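Local coordinates for protein putative 2,5-diketo-D-gluconic acid reductase B (Sinorhizobium meliloti, PDB 3UP8) that probably reduces small dicarbonyl compounds such as methylglyoxal with NADPH, as a putative 2,5-diketo-D-gluconic acid reductase of the aldo/keto reductase family, at residues H227-Q233 with A262-L268; E182-Y186 with A208-V214; L193-R197 with Q242-I246; V49-P54 with E75-A79; A26-N30 with L199-L203. One frame throughout, in Å; residues are numbered along the deposited sequence.

Overall arrangement
The five contacts lie in and around an eight-stranded parallel barrel wrapped by helices. Interaction 2 is the most buried: aromatic rings, alanine and valine meet in loops that follow strands 176-182 and 202-206. Interaction 3 ties helix 190-199 to the start of strand 245-249 by a salt bridge; interaction 5 ties the N-terminal segment to the start of strand 202-206 through serine and asparagine. Their centres are about 7 Å apart, and backbone bonds from Leu203 to Asp244 and Ile246 link them. Interaction 1, partly buried and peripheral, mixes a lysine salt bridge with ring contacts. Interaction 4, helix on helix across the chain's centre, has no hydrogen bond between its segments and is mostly apolar, with leucine against glutamate chains.

Interaction 1 of 5, residues H227-Q233 with A262-L268; sequences HGKTAAQ and AIFDFAL
Lys229 NZ is gripped by two oxygens of the 262-268 loop: it donates to Ala262 O at 2.8 Å and makes a salt bridge with Asp265 OD2 at 3.1 Å. The backbone oxygen is met with the ammonium tilted 24° from the carbonyl plane, whereas OD2 is approached from above the carboxylate plane. A bend at chi2 (-61°) lays the lysine chain over Phe266, its CG 3.7 Å from the ring centroid and almost on the normal, a CH-pi contact. With an alanine in place of Lys229, Asp265 would probably lose its cationic mate and the phenyl face its cover. Behind the lysine, helix 231-240 starts with a capping box: Thr230 OG1 accepts from Gln233 N, and Gln233 OE1 accepts from Thr230 N on a lone pair. The Gln233 amide nitrogen is spent on Glu259 O, while Gln233 O lies at the edge of the Phe266 ring, 3.7 Å from CZ. On the other flank is His227, just before Gly228, whose positive phi closes helix 218-227 in a Schellman motif; Phe266 CD1 sits over one face of the imidazole, 3.8 Å from His227 CG, with the planes at 45°. His227 NE2 is hydrogen-bonded to Glu272.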
# COMPACT_ATOMS: atom_id res chain seq x y z
N HIS A 227 12.95 14.97 -17.50
CA HIS A 227 13.54 14.97 -16.15
C HIS A 227 14.72 14.01 -16.00
O HIS A 227 15.29 13.88 -14.92
CB HIS A 227 12.48 14.61 -15.10
CG HIS A 227 11.37 15.60 -14.99
ND1 HIS A 227 11.51 16.80 -14.33
CD2 HIS A 227 10.09 15.56 -15.44
CE1 HIS A 227 10.37 17.46 -14.39
NE2 HIS A 227 9.49 16.73 -15.06
N GLY A 228 15.07 13.33 -17.09
CA GLY A 228 16.09 12.28 -17.03
C GLY A 228 15.59 11.04 -16.30
O GLY A 228 16.39 10.26 -15.78
N LYS A 229 14.27 10.85 -16.31
CA LYS A 229 13.63 9.76 -15.57
C LYS A 229 12.86 8.81 -16.51
O LYS A 229 12.52 9.17 -17.63
CB LYS A 229 12.69 10.34 -14.50
CG LYS A 229 13.39 11.15 -13.37
CD LYS A 229 14.38 10.28 -12.57
CE LYS A 229 14.96 11.00 -11.36
NZ LYS A 229 15.73 10.03 -10.50
N THR A 230 12.62 7.58 -16.06
CA THR A 230 11.84 6.61 -16.85
C THR A 230 10.35 6.90 -16.72
O THR A 230 9.93 7.61 -15.81
CB THR A 230 12.10 5.15 -16.43
OG1 THR A 230 11.78 4.97 -15.04
CG2 THR A 230 13.55 4.74 -16.69
N ALA A 231 9.56 6.35 -17.64
CA ALA A 231 8.10 6.41 -17.55
C ALA A 231 7.60 5.87 -16.19
O ALA A 231 6.64 6.39 -15.62
CB ALA A 231 7.46 5.62 -18.71
N ALA A 232 8.26 4.83 -15.69
CA ALA A 232 7.92 4.20 -14.42
C ALA A 232 8.09 5.16 -13.25
O ALA A 232 7.20 5.26 -12.40
CB ALA A 232 8.77 2.97 -14.22
N GLN A 233 9.21 5.87 -13.23
CA GLN A 233 9.48 6.87 -12.19
C GLN A 233 8.51 8.02 -12.27
O GLN A 233 8.11 8.58 -11.25
CB GLN A 233 10.93 7.39 -12.28
CG GLN A 233 11.98 6.36 -11.91
CD GLN A 233 13.39 6.78 -12.32
OE1 GLN A 233 13.60 7.30 -13.42
NE2 GLN A 233 14.37 6.55 -11.44
N ALA A 262 14.56 6.12 -6.60
CA ALA A 262 15.02 7.45 -6.99
C ALA A 262 13.89 8.33 -7.54
O ALA A 262 13.95 8.80 -8.68
CB ALA A 262 16.15 7.33 -8.01
N ILE A 263 12.86 8.55 -6.73
CA ILE A 263 11.70 9.34 -7.17
C ILE A 263 11.50 10.58 -6.32
O ILE A 263 10.50 11.29 -6.47
CB ILE A 263 10.39 8.50 -7.19
CG1 ILE A 263 10.05 7.97 -5.78
CG2 ILE A 263 10.50 7.37 -8.21
CD1 ILE A 263 8.68 7.24 -5.65
N PHE A 264 12.44 10.85 -5.43
CA PHE A 264 12.36 12.06 -4.62
C PHE A 264 13.39 13.09 -5.09
O PHE A 264 13.53 14.17 -4.49
CB PHE A 264 12.46 11.74 -3.12
CG PHE A 264 11.41 10.76 -2.65
CD1 PHE A 264 10.11 11.19 -2.41
CD2 PHE A 264 11.71 9.41 -2.50
CE1 PHE A 264 9.12 10.29 -2.01
CE2 PHE A 264 10.73 8.50 -2.09
CZ PHE A 264 9.43 8.94 -1.85
N ASP A 265 14.09 12.74 -6.17
CA ASP A 265 15.04 13.60 -6.89
C ASP A 265 14.39 14.79 -7.57
O ASP A 265 14.98 15.87 -7.67
CB ASP A 265 15.69 12.80 -8.03
CG ASP A 265 16.78 11.88 -7.57
OD1 ASP A 265 16.88 11.59 -6.36
OD2 ASP A 265 17.55 11.43 -8.45
N PHE A 266 13.19 14.58 -8.09
CA PHE A 266 12.57 15.54 -9.00
C PHE A 266 11.14 15.79 -8.62
O PHE A 266 10.61 15.15 -7.71
CB PHE A 266 12.68 15.04 -10.45
CG PHE A 266 11.80 13.84 -10.76
CD1 PHE A 266 10.75 13.95 -11.68
CD2 PHE A 266 12.03 12.60 -10.16
CE1 PHE A 266 9.94 12.84 -11.98
CE2 PHE A 266 11.23 11.49 -10.46
CZ PHE A 266 10.19 11.61 -11.37
N ALA A 267 10.52 16.74 -9.30
CA ALA A 267 9.10 17.02 -9.15
C ALA A 267 8.47 17.22 -10.53
O ALA A 267 9.14 17.65 -11.47
CB ALA A 267 8.89 18.24 -8.28
N LEU A 268 7.19 16.87 -10.65
CA LEU A 268 6.44 17.13 -11.88
C LEU A 268 5.81 18.51 -11.79
O LEU A 268 5.34 18.92 -10.73
CB LEU A 268 5.36 16.07 -12.12
CG LEU A 268 5.76 14.60 -12.25
CD1 LEU A 268 4.53 13.72 -12.44
CD2 LEU A 268 6.75 14.38 -13.37

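Interaction 2 of 5, residues E182-Y186 with A208-V214; sequences EYHPY and AMANGKV
Tyr186 and His184 present their rings to Ala210 in different ways. The methyl group Ala210 CB lies over a face of the imidazole, 3.8 Å from the His184 ring centroid, a CH-pi contact, yet it meets the phenol at its edge, 3.5 Å from Tyr186 CD2. Lys213 covers a face of the phenol: its CD stands 3.9 Å from the Tyr186 ring centroid, and the chain, extended beyond CG, carries NZ to 4.5 Å from that centroid, 22° off the normal, as a cation-pi pair. Val214 CG2 touches both Tyr186 CE2 and Pro185 CD, so this methyl bridges phenol and proline. The phenol hydroxyl is hydrogen-bonded to Asp217.

His184 is fixed in rotation from its own segment. Its chi1 of 48° puts CG between the backbone N and the carbonyl carbon and sets the ring with a face toward Ala210 CB. NE2 donates to Glu182 OE2 at 2.8 Å, OE2 using its anti lone pair and lying in the ring plane, and Tyr186 N gives ND1 a weak bond. Glu182 OE2 also accepts from Ile286 N, and OE1 from Val287 N, which ties the histidine to the C-terminal tail. No hydrogen bond crosses between the two segments; apolar, CH-pi and cation-pi contacts join the loops that leave neighbouring strands 176-182 and 202-206 at the C-terminal end of a TIM barrel.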
# COMPACT_ATOMS: atom_id res chain seq x y z
N GLU A 182 -6.02 -0.11 -5.70
CA GLU A 182 -5.36 0.00 -7.01
C GLU A 182 -5.38 1.47 -7.42
O GLU A 182 -6.43 2.09 -7.40
CB GLU A 182 -6.14 -0.81 -8.04
CG GLU A 182 -5.53 -0.78 -9.42
CD GLU A 182 -6.28 -1.64 -10.41
OE1 GLU A 182 -7.02 -2.55 -9.99
OE2 GLU A 182 -6.13 -1.39 -11.62
N TYR A 183 -4.23 2.02 -7.77
CA TYR A 183 -4.17 3.42 -8.20
C TYR A 183 -2.96 3.62 -9.11
O TYR A 183 -1.83 3.32 -8.73
CB TYR A 183 -4.12 4.35 -6.98
CG TYR A 183 -4.36 5.82 -7.28
CD1 TYR A 183 -5.10 6.23 -8.38
CD2 TYR A 183 -3.83 6.81 -6.43
CE1 TYR A 183 -5.31 7.60 -8.65
CE2 TYR A 183 -4.05 8.17 -6.67
CZ TYR A 183 -4.78 8.55 -7.77
OH TYR A 183 -4.96 9.90 -7.99
N HIS A 184 -3.24 4.09 -10.32
CA HIS A 184 -2.24 4.31 -11.36
C HIS A 184 -2.90 5.29 -12.34
O HIS A 184 -4.09 5.60 -12.20
CB HIS A 184 -1.88 3.00 -12.05
CG HIS A 184 -3.06 2.17 -12.46
ND1 HIS A 184 -3.87 2.50 -13.53
CD2 HIS A 184 -3.57 1.03 -11.94
CE1 HIS A 184 -4.84 1.60 -13.63
NE2 HIS A 184 -4.67 0.69 -12.68
N PRO A 185 -2.14 5.81 -13.32
CA PRO A 185 -2.71 6.86 -14.18
C PRO A 185 -4.01 6.48 -14.92
O PRO A 185 -4.81 7.36 -15.25
CB PRO A 185 -1.58 7.14 -15.17
CG PRO A 185 -0.32 6.82 -14.38
CD PRO A 185 -0.70 5.60 -13.58
N TYR A 186 -4.23 5.18 -15.16
CA TYR A 186 -5.41 4.73 -15.93
C TYR A 186 -6.68 4.51 -15.11
O TYR A 186 -7.76 4.26 -15.67
CB TYR A 186 -5.04 3.51 -16.78
CG TYR A 186 -3.75 3.75 -17.51
CD1 TYR A 186 -3.69 4.63 -18.61
CD2 TYR A 186 -2.57 3.14 -17.08
CE1 TYR A 186 -2.47 4.88 -19.25
CE2 TYR A 186 -1.37 3.38 -17.71
CZ TYR A 186 -1.32 4.24 -18.79
OH TYR A 186 -0.10 4.43 -19.37
N ALA A 208 0.92 0.55 -9.44
CA ALA A 208 1.39 1.82 -10.03
C ALA A 208 1.75 1.69 -11.53
O ALA A 208 1.50 2.62 -12.29
CB ALA A 208 2.57 2.35 -9.25
N MSE A 209 2.32 0.56 -11.92
CA MSE A 209 2.78 0.33 -13.30
C MSE A 209 1.66 -0.09 -14.26
O MSE A 209 1.90 -0.26 -15.47
CB MSE A 209 3.89 -0.74 -13.33
CG MSE A 209 5.14 -0.43 -12.55
SE MSE A 209 5.98 1.22 -13.17
CE MSE A 209 5.35 2.46 -11.84
N ALA A 210 0.45 -0.29 -13.72
CA ALA A 210 -0.72 -0.75 -14.48
C ALA A 210 -0.45 -1.99 -15.35
O ALA A 210 -0.83 -2.05 -16.52
CB ALA A 210 -1.32 0.38 -15.29
N ASN A 211 0.22 -2.98 -14.74
CA ASN A 211 0.45 -4.28 -15.36
C ASN A 211 1.26 -4.17 -16.66
O ASN A 211 1.10 -4.99 -17.57
CB ASN A 211 -0.90 -4.98 -15.60
CG ASN A 211 -0.80 -6.49 -15.58
OD1 ASN A 211 0.18 -7.07 -15.12
ND2 ASN A 211 -1.84 -7.15 -16.08
N GLY A 212 2.13 -3.16 -16.74
CA GLY A 212 2.96 -2.94 -17.93
C GLY A 212 2.58 -1.78 -18.83
O GLY A 212 3.37 -1.37 -19.69
N LYS A 213 1.37 -1.25 -18.67
CA LYS A 213 0.92 -0.11 -19.47
C LYS A 213 1.81 1.12 -19.28
O LYS A 213 2.09 1.84 -20.25
CB LYS A 213 -0.52 0.27 -19.12
CG LYS A 213 -1.61 -0.31 -20.00
CD LYS A 213 -2.88 0.54 -19.86
CE LYS A 213 -3.80 0.39 -21.06
NZ LYS A 213 -4.61 1.62 -21.28
N VAL A 214 2.27 1.34 -18.05
CA VAL A 214 3.06 2.54 -17.74
C VAL A 214 4.37 2.67 -18.54
O VAL A 214 4.56 3.69 -19.19
CB VAL A 214 3.25 2.75 -16.21
CG1 VAL A 214 4.43 3.68 -15.93
CG2 VAL A 214 1.97 3.30 -15.58

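Interaction 3 of 5, residues L193-R197 with Q242-I246; sequences LQTAR and QQDVI
A type II beta turn from Gln242 to Val245, with Asp244 at positive phi, leads into strand 245-249 and comes up beside helix 190-199, the closest CA atoms being those of Arg197 and Asp244, 7.4 Å apart. Arg197 reaches the turn with a chain extended from CG to NE, and its guanidinium works edge-on. NE donates to Asp244 OD2 at 2.9 Å, on the anti lone pair of the carboxylate, with an N-H...O angle of 146°. NH2 donates to Gln243 O at 2.8 Å and is straighter, at 160°. Both acceptors lie close to the guanidinium plane, so the two bonds hold the group against turning about its last torsion, while the carboxylate is turned 58° from that plane. The arginine CG also passes close by OD2, so OD2 lies alongside the aliphatic part of the chain as well as at NE.

Leu193, one helical turn earlier, lays CD2 over a face of the same guanidinium, and the same CD2 packs against Val245 CG2 at 3.8 Å. Its other branch, CD1, rests 3.3 Å from Gln242 OE1, an oxygen that is hydrogen-bonded to Tyr183 OH; Gln242 NE2 is held in turn by Trp238 O. Towards the barrel, Asp244 and Ile246 make backbone bonds with Leu203 of the adjacent strand.

One cationic group thus binds a carboxylate and a turn carbonyl together, pinning the entry of the eighth barrel strand to the helix by charge on the exposed side and by buried leucine and valine.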
# COMPACT_ATOMS: atom_id res chain seq x y z
N LEU A 193 -10.18 9.49 -3.03
CA LEU A 193 -9.25 10.46 -2.44
C LEU A 193 -9.96 11.52 -1.62
O LEU A 193 -9.49 11.90 -0.54
CB LEU A 193 -8.43 11.16 -3.53
CG LEU A 193 -7.05 10.63 -3.86
CD1 LEU A 193 -6.55 11.33 -5.14
CD2 LEU A 193 -6.08 10.82 -2.69
N GLN A 194 -11.07 12.02 -2.14
CA GLN A 194 -11.82 13.08 -1.48
C GLN A 194 -12.39 12.57 -0.16
O GLN A 194 -12.34 13.27 0.85
CB GLN A 194 -12.91 13.66 -2.40
CG GLN A 194 -12.30 14.31 -3.68
CD GLN A 194 -13.31 15.00 -4.60
OE1 GLN A 194 -14.44 14.52 -4.79
NE2 GLN A 194 -12.90 16.12 -5.20
N THR A 195 -12.92 11.35 -0.17
CA THR A 195 -13.43 10.74 1.06
C THR A 195 -12.29 10.48 2.04
O THR A 195 -12.41 10.79 3.22
CB THR A 195 -14.21 9.44 0.77
OG1 THR A 195 -15.35 9.76 -0.02
CG2 THR A 195 -14.67 8.75 2.04
N ALA A 196 -11.17 9.95 1.55
CA ALA A 196 -10.00 9.74 2.42
C ALA A 196 -9.62 11.00 3.17
O ALA A 196 -9.48 10.99 4.39
CB ALA A 196 -8.82 9.21 1.61
N ARG A 197 -9.45 12.10 2.43
CA ARG A 197 -9.05 13.37 3.01
C ARG A 197 -10.06 13.94 4.03
O ARG A 197 -9.67 14.47 5.07
CB ARG A 197 -8.75 14.39 1.90
CG ARG A 197 -7.43 14.09 1.19
CD ARG A 197 -7.30 14.86 -0.11
NE ARG A 197 -6.05 14.55 -0.81
CZ ARG A 197 -5.91 14.60 -2.14
NH1 ARG A 197 -6.95 14.94 -2.89
NH2 ARG A 197 -4.76 14.30 -2.71
N GLN A 242 1.12 13.45 -4.94
CA GLN A 242 -0.23 13.77 -4.49
C GLN A 242 -0.32 13.75 -2.97
O GLN A 242 0.23 12.83 -2.33
CB GLN A 242 -1.23 12.79 -5.05
CG GLN A 242 -1.58 13.01 -6.49
CD GLN A 242 -2.46 11.91 -7.02
OE1 GLN A 242 -3.62 11.78 -6.62
NE2 GLN A 242 -1.94 11.14 -7.96
N GLN A 243 -1.03 14.73 -2.41
CA GLN A 243 -1.28 14.78 -0.97
C GLN A 243 -1.94 13.49 -0.51
O GLN A 243 -2.89 13.03 -1.14
CB GLN A 243 -2.18 15.97 -0.59
CG GLN A 243 -1.59 17.36 -0.88
CD GLN A 243 -0.20 17.55 -0.30
OE1 GLN A 243 0.01 17.45 0.91
NE2 GLN A 243 0.77 17.83 -1.17
N ASP A 244 -1.43 12.93 0.58
CA ASP A 244 -2.06 11.79 1.26
C ASP A 244 -1.95 10.46 0.52
O ASP A 244 -2.72 9.53 0.82
CB ASP A 244 -3.54 12.06 1.57
CG ASP A 244 -3.76 13.41 2.25
OD1 ASP A 244 -3.30 13.60 3.39
OD2 ASP A 244 -4.39 14.28 1.61
N VAL A 245 -1.04 10.37 -0.45
CA VAL A 245 -0.90 9.14 -1.23
C VAL A 245 0.42 8.46 -0.94
O VAL A 245 1.47 9.11 -0.90
CB VAL A 245 -1.05 9.38 -2.75
CG1 VAL A 245 -0.86 8.08 -3.54
CG2 VAL A 245 -2.39 10.02 -3.06
N ILE A 246 0.34 7.15 -0.72
CA ILE A 246 1.48 6.30 -0.49
C ILE A 246 1.52 5.36 -1.68
O ILE A 246 0.46 5.02 -2.23
CB ILE A 246 1.28 5.50 0.82
CG1 ILE A 246 1.16 6.46 2.00
CG2 ILE A 246 2.38 4.46 1.04
CD1 ILE A 246 0.08 6.08 3.02

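Interaction 4 of 5, residues V49-P54 with E75-A79; sequences VLRILP and EVGEA
Leu53 and Pro54 of helix 46-59 close on Ala79 of helix 73-83, and no hydrogen bond crosses between 49-54 and 75-79. The two segments run in roughly the same direction, their axes 8.9 Å apart at the closest with a signed crossing angle of -41°.

The purely apolar contacts come first. Ala79 CB is met by two residues, Leu53 (CB, CG and CD2, the last at 3.8 Å) and Pro54, whose CD lies at 4.0 Å. The small methyl lets the backbones come near here, the CA atoms of Pro54 and Ala79 being 5.6 Å apart. Leu53 CG stands opposite its backbone N (chi1 -174°), which sends CD2 across to Ala79 and on to Val76, whose CG1 it approaches to 4.2 Å. Val49 uses a single branch: CG1 meets Val76 CG2 at 4.0 Å and rests on the backbone where Glu75 joins Val76.

A second kind of contact pairs leucine with the carbon parts of glutamates. Leu50 CG packs on Glu75 CG at 3.7 Å, and a bend at chi2 (87°) carries the Glu75 carboxylate away. Leu50 CD2 lies 3.6 Å from Glu78 CD; that carboxylate answers to Lys82 through a salt bridge.

Below the interface, Leu53 rests on Phe39 and Val64, and Val76 on Val64, which are residues of strands 37-40 and 63-65. The helices that follow these strands pack side by side as in a TIM barrel, where helices surround a closed parallel barrel, with Val76 about 7 Å in side-chain distance from Tyr70, the predicted proton donor.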
# COMPACT_ATOMS: atom_id res chain seq x y z
N VAL A 49 11.33 -12.51 -2.75
CA VAL A 49 11.41 -11.73 -1.51
C VAL A 49 12.74 -11.94 -0.77
O VAL A 49 13.38 -10.97 -0.34
CB VAL A 49 10.19 -12.01 -0.58
CG1 VAL A 49 10.42 -11.47 0.84
CG2 VAL A 49 8.92 -11.42 -1.18
N LEU A 50 13.15 -13.20 -0.62
CA LEU A 50 14.40 -13.52 0.10
C LEU A 50 15.64 -12.96 -0.60
O LEU A 50 16.63 -12.63 0.06
CB LEU A 50 14.57 -15.02 0.27
CG LEU A 50 13.76 -15.80 1.29
CD1 LEU A 50 14.13 -17.27 1.16
CD2 LEU A 50 14.00 -15.30 2.70
N ARG A 51 15.59 -12.87 -1.92
CA ARG A 51 16.68 -12.32 -2.71
C ARG A 51 16.69 -10.79 -2.67
O ARG A 51 17.72 -10.18 -2.39
CB ARG A 51 16.57 -12.80 -4.16
CG ARG A 51 17.85 -12.62 -4.99
CD ARG A 51 17.52 -12.58 -6.49
NE ARG A 51 16.54 -13.62 -6.85
CZ ARG A 51 15.55 -13.45 -7.72
NH1 ARG A 51 15.38 -12.28 -8.34
NH2 ARG A 51 14.71 -14.45 -7.96
N ILE A 52 15.54 -10.17 -2.93
CA ILE A 52 15.50 -8.73 -3.21
C ILE A 52 15.24 -7.85 -1.98
O ILE A 52 15.84 -6.78 -1.85
CB ILE A 52 14.49 -8.42 -4.34
CG1 ILE A 52 14.93 -9.12 -5.63
CG2 ILE A 52 14.39 -6.92 -4.60
CD1 ILE A 52 13.85 -9.97 -6.23
N LEU A 53 14.36 -8.29 -1.08
CA LEU A 53 14.06 -7.49 0.12
C LEU A 53 15.30 -7.08 0.95
O LEU A 53 15.39 -5.93 1.37
CB LEU A 53 12.96 -8.13 0.99
CG LEU A 53 12.44 -7.34 2.20
CD1 LEU A 53 12.10 -5.90 1.83
CD2 LEU A 53 11.22 -8.04 2.80
N PRO A 54 16.27 -8.00 1.16
CA PRO A 54 17.49 -7.57 1.88
C PRO A 54 18.19 -6.38 1.21
O PRO A 54 18.63 -5.45 1.88
CB PRO A 54 18.38 -8.82 1.83
CG PRO A 54 17.40 -9.95 1.79
CD PRO A 54 16.28 -9.45 0.91
N GLU A 75 8.98 -15.32 4.47
CA GLU A 75 10.20 -14.82 3.85
C GLU A 75 10.40 -13.34 4.14
O GLU A 75 11.53 -12.89 4.32
CB GLU A 75 10.18 -15.12 2.34
CG GLU A 75 10.27 -16.63 2.02
CD GLU A 75 8.93 -17.36 1.99
OE1 GLU A 75 7.89 -16.80 2.40
OE2 GLU A 75 8.92 -18.53 1.54
N VAL A 76 9.30 -12.58 4.22
CA VAL A 76 9.37 -11.19 4.67
C VAL A 76 10.00 -11.14 6.07
O VAL A 76 10.91 -10.36 6.30
CB VAL A 76 7.98 -10.47 4.67
CG1 VAL A 76 8.06 -9.14 5.42
CG2 VAL A 76 7.49 -10.24 3.24
N GLY A 77 9.50 -11.97 6.98
CA GLY A 77 10.00 -12.06 8.36
C GLY A 77 11.49 -12.40 8.41
O GLY A 77 12.25 -11.75 9.12
N GLU A 78 11.90 -13.39 7.62
CA GLU A 78 13.31 -13.80 7.55
C GLU A 78 14.20 -12.67 7.03
O GLU A 78 15.23 -12.34 7.62
CB GLU A 78 13.47 -15.04 6.66
CG GLU A 78 14.89 -15.63 6.69
CD GLU A 78 15.04 -16.85 5.80
OE1 GLU A 78 14.10 -17.67 5.75
OE2 GLU A 78 16.11 -17.00 5.15
N ALA A 79 13.80 -12.07 5.91
CA ALA A 79 14.55 -10.98 5.28
C ALA A 79 14.75 -9.79 6.23
O ALA A 79 15.85 -9.27 6.34
CB ALA A 79 13.88 -10.53 3.98

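Interaction 5 of 5, residues A26-N30 with L199-L203; sequences AVSSN and LGMSL
Ser202 turns its OG into the place between backbone N and carbonyl carbon (chi1 59°), while Ser29 holds its own beside the backbone N (chi1 -66°), and the two hydroxyl oxygens, Ser202 OG and Ser29 OG, come to 2.8 Å. Ser29 OG also donates to Val27 O at 2.9 Å, from above the carbonyl plane, which sets the direction of this hydroxyl. Across the contact, Ser202 OG is bonded to Thr178 OG1 as well, so a short run of hydroxyls crosses from the N-terminal segment to the barrel. Val27 CG1 packs at 3.9 Å on Ser202 CB beside them.

Asn30 marks the far end. Its ND2 reaches back to Leu199 O at 3.1 Å, with an N-H...O angle of 152° and the acceptor tilted from the amide plane. ND2 is shared with Ile176 O, so one amide nitrogen bridges two carbonyls. A leucine in place of Asn30 would probably leave Leu199 O and Ile176 O without this donor. Gly200, the C-prime residue of the Schellman motif that ends helix 190-199, passes next to the amide at positive phi; a side chain there would run into Asn30 OD1.

Around the contact, Val27 and Ser29 rest on Ile246 of strand 245-249, Ser202 pairs with strand 176-182, and Leu199 and Met201 lie against Met165 of helix 162-171. The short antiparallel hairpin 26-27/34-35 thus lies over the N-terminal end of the barrel, as in aldo/keto reductases.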
# COMPACT_ATOMS: atom_id res chain seq x y z
N ALA A 26 7.12 10.81 5.13
CA ALA A 26 6.08 9.94 5.64
C ALA A 26 4.75 10.64 5.40
O ALA A 26 4.70 11.88 5.28
CB ALA A 26 6.28 9.66 7.13
N VAL A 27 3.69 9.85 5.33
CA VAL A 27 2.36 10.36 5.05
C VAL A 27 1.51 10.19 6.31
O VAL A 27 1.34 9.06 6.79
CB VAL A 27 1.71 9.61 3.85
CG1 VAL A 27 0.24 10.04 3.65
CG2 VAL A 27 2.54 9.85 2.56
N SER A 28 1.02 11.31 6.85
CA SER A 28 0.15 11.30 8.02
C SER A 28 -1.04 10.46 7.63
O SER A 28 -1.70 10.74 6.64
CB SER A 28 -0.36 12.69 8.37
OG SER A 28 0.65 13.44 9.01
N SER A 29 -1.28 9.42 8.38
CA SER A 29 -2.32 8.50 7.97
C SER A 29 -3.13 8.28 9.22
O SER A 29 -3.05 7.22 9.83
CB SER A 29 -1.69 7.22 7.46
OG SER A 29 -0.96 7.45 6.27
N ASN A 30 -3.85 9.32 9.62
CA ASN A 30 -4.64 9.27 10.85
C ASN A 30 -3.82 8.79 12.06
O ASN A 30 -4.32 8.02 12.89
CB ASN A 30 -5.88 8.40 10.64
CG ASN A 30 -7.16 9.21 10.56
OD1 ASN A 30 -7.21 10.33 11.05
ND2 ASN A 30 -8.20 8.65 9.92
N LEU A 199 -12.03 12.03 5.86
CA LEU A 199 -11.97 11.13 7.01
C LEU A 199 -10.59 11.11 7.69
O LEU A 199 -10.43 10.54 8.76
CB LEU A 199 -12.43 9.72 6.63
CG LEU A 199 -13.87 9.59 6.10
CD1 LEU A 199 -14.10 8.21 5.49
CD2 LEU A 199 -14.91 9.85 7.21
N GLY A 200 -9.61 11.75 7.06
CA GLY A 200 -8.27 11.83 7.63
C GLY A 200 -7.41 10.62 7.36
O GLY A 200 -6.33 10.49 7.93
N MSE A 201 -7.87 9.71 6.51
CA MSE A 201 -7.03 8.57 6.17
C MSE A 201 -6.22 8.86 4.90
O MSE A 201 -6.54 9.78 4.17
CB MSE A 201 -7.85 7.29 6.04
CG MSE A 201 -8.81 7.24 4.88
SE MSE A 201 -9.95 5.64 5.00
CE MSE A 201 -11.09 6.17 6.46
N SER A 202 -5.16 8.09 4.70
CA SER A 202 -4.42 8.12 3.45
C SER A 202 -4.97 7.10 2.45
O SER A 202 -5.86 6.30 2.75
CB SER A 202 -2.93 7.84 3.70
OG SER A 202 -2.78 6.57 4.31
N LEU A 203 -4.43 7.17 1.24
CA LEU A 203 -4.64 6.16 0.25
C LEU A 203 -3.30 5.49 -0.02
O LEU A 203 -2.28 6.16 -0.29
CB LEU A 203 -5.18 6.83 -1.01
CG LEU A 203 -5.62 5.95 -2.17
CD1 LEU A 203 -6.58 6.75 -3.05
CD2 LEU A 203 -4.42 5.46 -2.97